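Local structure of NAD-dependent protein deacylase 2 (Archaeoglobus fulgidus, 1YC2) at residues A[17-22]-A[96-101]. The protein removes acetyl groups from lysine side chains of proteins such as the chromatin protein Alba, consuming NAD and releasing nicotinamide and O-acetyl-ADP-ribose. Residues are numbered along the deposited sequence; the frame is centred on the assembly and turned at random.
Sequences HAVVFT and AVITQN. With ZN (zinc ion), chain G; NCA (nicotinamide), chain K; NAD (nicotinamide-adenine-dinucleotide), chain J.
Val20 and Thr22 alternate with Ile98 and Gln100 in a parallel pairing of strand 18-22 with the 96-99 part of strand 94-99, the axes of these short segments diverging by 19°: Val20 N donates to Ala96 O, Ile98 N to Val20 O (2.7 Å, N-H...O 170°), Thr22 N to Ile98 O, and Gln100 N, just past the strand, to Thr22 O. On one face, Ile98 splits its branches between two neighbours. CD1 reaches Val19 CG1 at 3.8 Å, while CG2, anti to the backbone N, meets Phe21 CD1, also at 3.8 Å; helix 171-183 covers this isoleucine. Farther along the Phe21 ring, Gln100 CG lies 3.8 Å from CZ and the amide plane stands 76° from the ring, with OE1 at the ring edge. On the other face, Thr22 OG1 and Thr99 OG1 are hydrogen-bonded at 2.8 Å, and His106 is a further partner of Thr22 OG1. Thr99 OG1 also accepts from Asn101 N at 3.1 Å, an ST turn that bends the chain as it leaves the sheet. Within this turn, Gln100 NE2 makes weak hydrogen bonds to O2N and O5D of NAD; Asn101, at its end, brings CB to 3.3 Å from nicotinamide O7, and its ND2 is held by Gly23 O. Two central parallel strands thus deliver cofactor-binding residues from their C-terminal ends, as is characteristic of the Rossmann-fold domain of sirtuins.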
loop_
_atom_site.group_PDB
_atom_site.type_symbol
_atom_site.label_atom_id
_atom_site.label_comp_id
_atom_site.label_asym_id
_atom_site.label_seq_id
_atom_site.Cartn_x
_atom_site.Cartn_y
_atom_site.Cartn_z
ATOM N N HIS A 17 -20.114 0.251 4.851
ATOM C CA HIS A 17 -19.027 -0.713 4.971
ATOM C C HIS A 17 -18.156 -0.709 3.723
ATOM O O HIS A 17 -18.015 -1.728 3.046
ATOM C CB HIS A 17 -19.596 -2.110 5.194
ATOM C CG HIS A 17 -18.631 -3.056 5.831
ATOM N ND1 HIS A 17 -18.673 -3.366 7.173
ATOM C CD2 HIS A 17 -17.579 -3.736 5.317
ATOM C CE1 HIS A 17 -17.689 -4.202 7.457
ATOM N NE2 HIS A 17 -17.011 -4.441 6.348
ATOM N N ALA A 18 -17.571 0.446 3.419
ATOM C CA ALA A 18 -16.729 0.590 2.244
ATOM C C ALA A 18 -15.291 0.165 2.493
ATOM O O ALA A 18 -14.775 0.303 3.602
ATOM C CB ALA A 18 -16.765 2.017 1.772
ATOM N N VAL A 19 -14.648 -0.350 1.447
ATOM C CA VAL A 19 -13.258 -0.795 1.533
ATOM C C VAL A 19 -12.361 -0.116 0.495
ATOM O O VAL A 19 -12.720 -0.021 -0.676
ATOM C CB VAL A 19 -13.165 -2.322 1.355
ATOM C CG1 VAL A 19 -11.712 -2.753 1.271
ATOM C CG2 VAL A 19 -13.845 -3.010 2.524
ATOM N N VAL A 20 -11.193 0.354 0.930
ATOM C CA VAL A 20 -10.245 1.023 0.039
ATOM C C VAL A 20 -8.987 0.192 -0.223
ATOM O O VAL A 20 -8.336 -0.266 0.712
ATOM C CB VAL A 20 -9.786 2.369 0.627
ATOM C CG1 VAL A 20 -8.954 3.123 -0.393
ATOM C CG2 VAL A 20 -10.976 3.186 1.056
ATOM N N PHE A 21 -8.658 -0.015 -1.496
ATOM C CA PHE A 21 -7.456 -0.757 -1.873
ATOM C C PHE A 21 -6.517 0.297 -2.425
ATOM O O PHE A 21 -6.939 1.143 -3.201
ATOM C CB PHE A 21 -7.748 -1.787 -2.964
ATOM C CG PHE A 21 -6.528 -2.533 -3.423
ATOM C CD1 PHE A 21 -6.103 -3.677 -2.751
ATOM C CD2 PHE A 21 -5.762 -2.051 -4.478
ATOM C CE1 PHE A 21 -4.926 -4.334 -3.118
ATOM C CE2 PHE A 21 -4.576 -2.691 -4.863
ATOM C CZ PHE A 21 -4.158 -3.835 -4.178
ATOM N N THR A 22 -5.245 0.249 -2.045
ATOM C CA THR A 22 -4.289 1.252 -2.511
ATOM C C THR A 22 -2.960 0.676 -2.962
ATOM O O THR A 22 -2.499 -0.341 -2.448
ATOM C CB THR A 22 -4.005 2.293 -1.413
ATOM O OG1 THR A 22 -3.298 1.673 -0.334
ATOM C CG2 THR A 22 -5.315 2.868 -0.877
ATOM N N ALA A 96 -12.233 -0.657 6.247
ATOM C CA ALA A 96 -10.936 -1.289 6.092
ATOM C C ALA A 96 -10.146 -0.726 4.932
ATOM O O ALA A 96 -10.709 -0.237 3.958
ATOM C CB ALA A 96 -11.111 -2.790 5.907
ATOM N N VAL A 97 -8.828 -0.793 5.065
ATOM C CA VAL A 97 -7.915 -0.357 4.033
ATOM C C VAL A 97 -7.038 -1.553 3.700
ATOM O O VAL A 97 -6.469 -2.178 4.585
ATOM C CB VAL A 97 -6.976 0.765 4.502
ATOM C CG1 VAL A 97 -5.959 1.062 3.407
ATOM C CG2 VAL A 97 -7.769 2.009 4.840
ATOM N N ILE A 98 -6.964 -1.890 2.423
ATOM C CA ILE A 98 -6.115 -2.979 1.975
ATOM C C ILE A 98 -5.051 -2.287 1.135
ATOM O O ILE A 98 -5.373 -1.549 0.202
ATOM C CB ILE A 98 -6.884 -3.979 1.087
ATOM C CG1 ILE A 98 -8.123 -4.483 1.825
ATOM C CG2 ILE A 98 -5.982 -5.138 0.725
ATOM C CD1 ILE A 98 -8.997 -5.390 0.979
ATOM N N THR A 99 -3.787 -2.499 1.467
ATOM C CA THR A 99 -2.735 -1.850 0.702
ATOM C C THR A 99 -1.630 -2.815 0.329
ATOM O O THR A 99 -1.468 -3.855 0.964
ATOM C CB THR A 99 -2.098 -0.672 1.492
ATOM O OG1 THR A 99 -1.225 0.065 0.630
ATOM C CG2 THR A 99 -1.281 -1.197 2.679
ATOM N N GLN A 100 -0.888 -2.455 -0.715
ATOM C CA GLN A 100 0.249 -3.236 -1.180
ATOM C C GLN A 100 1.524 -2.505 -0.793
ATOM O O GLN A 100 2.622 -3.030 -0.966
ATOM C CB GLN A 100 0.213 -3.416 -2.700
ATOM C CG GLN A 100 -0.605 -4.613 -3.133
ATOM C CD GLN A 100 -0.457 -4.943 -4.607
ATOM O OE1 GLN A 100 -1.006 -5.941 -5.084
ATOM N NE2 GLN A 100 0.283 -4.113 -5.334
ATOM N N ASN A 101 1.375 -1.291 -0.276
ATOM C CA ASN A 101 2.523 -0.490 0.128
ATOM C C ASN A 101 3.103 -0.985 1.451
ATOM O O ASN A 101 2.403 -1.575 2.263
ATOM C CB ASN A 101 2.119 0.979 0.272
ATOM C CG ASN A 101 1.521 1.540 -0.996
ATOM O OD1 ASN A 101 1.798 1.050 -2.090
ATOM N ND2 ASN A 101 0.709 2.585 -0.862
HETATM ZN ZN ZN G . -15.266 -5.671 6.644
HETATM N N1 NCA K . 7.177 1.417 -4.624
HETATM C C2 NCA K . 6.307 1.954 -3.563
HETATM C C3 NCA K . 6.239 1.332 -2.258
HETATM C C4 NCA K . 7.107 0.136 -2.113
HETATM C C5 NCA K . 7.957 -0.396 -3.139
HETATM C C6 NCA K . 7.985 0.260 -4.400
HETATM C C7 NCA K . 5.342 1.852 -1.083
HETATM O O7 NCA K . 5.360 1.243 -0.007
HETATM N N7 NCA K . 4.592 2.911 -1.242
HETATM P PA NAD J . 2.075 0.219 -9.751
HETATM O O1A NAD J . 1.943 -0.927 -10.679
HETATM O O2A NAD J . 3.316 1.049 -9.801
HETATM O O5B NAD J . 0.768 1.108 -9.964
HETATM C C5B NAD J . 0.589 2.437 -9.367
HETATM C C4B NAD J . -0.514 3.152 -10.142
HETATM O O4B NAD J . -0.657 4.481 -9.511
HETATM C C3B NAD J . -0.218 3.459 -11.655
HETATM O O3B NAD J . -1.236 2.821 -12.485
HETATM C C2B NAD J . -0.198 4.975 -11.800
HETATM O O2B NAD J . -0.661 5.518 -12.990
HETATM C C1B NAD J . -0.962 5.419 -10.532
HETATM N N9A NAD J . -0.509 6.709 -10.012
HETATM C C8A NAD J . 0.696 7.398 -10.073
HETATM N N7A NAD J . 0.673 8.558 -9.439
HETATM C C5A NAD J . -0.553 8.710 -8.913
HETATM C C6A NAD J . -1.195 9.774 -8.098
HETATM N N6A NAD J . -0.564 10.870 -7.724
HETATM N N1A NAD J . -2.516 9.529 -7.756
HETATM C C2A NAD J . -3.222 8.435 -8.101
HETATM N N3A NAD J . -2.663 7.397 -8.868
HETATM C C4A NAD J . -1.324 7.574 -9.254
HETATM O O3 NAD J . 1.929 -0.288 -8.265
HETATM P PN NAD J . 0.830 -1.235 -7.549
HETATM O O1N NAD J . -0.456 -1.095 -8.246
HETATM O O2N NAD J . 0.922 -0.922 -6.092
HETATM O O5D NAD J . 1.438 -2.689 -7.920
HETATM C C5D NAD J . 2.718 -3.083 -7.349
HETATM C C4D NAD J . 3.034 -4.503 -7.636
HETATM O O4D NAD J . 2.677 -4.836 -9.045
HETATM C C3D NAD J . 4.551 -4.845 -7.510
HETATM O O3D NAD J . 4.733 -6.123 -6.865
HETATM C C2D NAD J . 5.056 -4.856 -8.972
HETATM O O2D NAD J . 6.224 -5.613 -9.144
HETATM C C1D NAD J . 3.804 -5.398 -9.762
HETATM N N1N NAD J . 3.723 -4.950 -11.202
HETATM C C2N NAD J . 4.313 -5.833 -12.194
HETATM C C3N NAD J . 4.288 -5.548 -13.502
HETATM C C7N NAD J . 4.920 -6.473 -14.537
HETATM O O7N NAD J . 4.576 -6.346 -15.741
HETATM N N7N NAD J . 5.832 -7.387 -14.145
HETATM C C4N NAD J . 3.627 -4.270 -13.985
HETATM C C5N NAD J . 3.018 -3.349 -12.969
HETATM C C6N NAD J . 3.081 -3.714 -11.595
#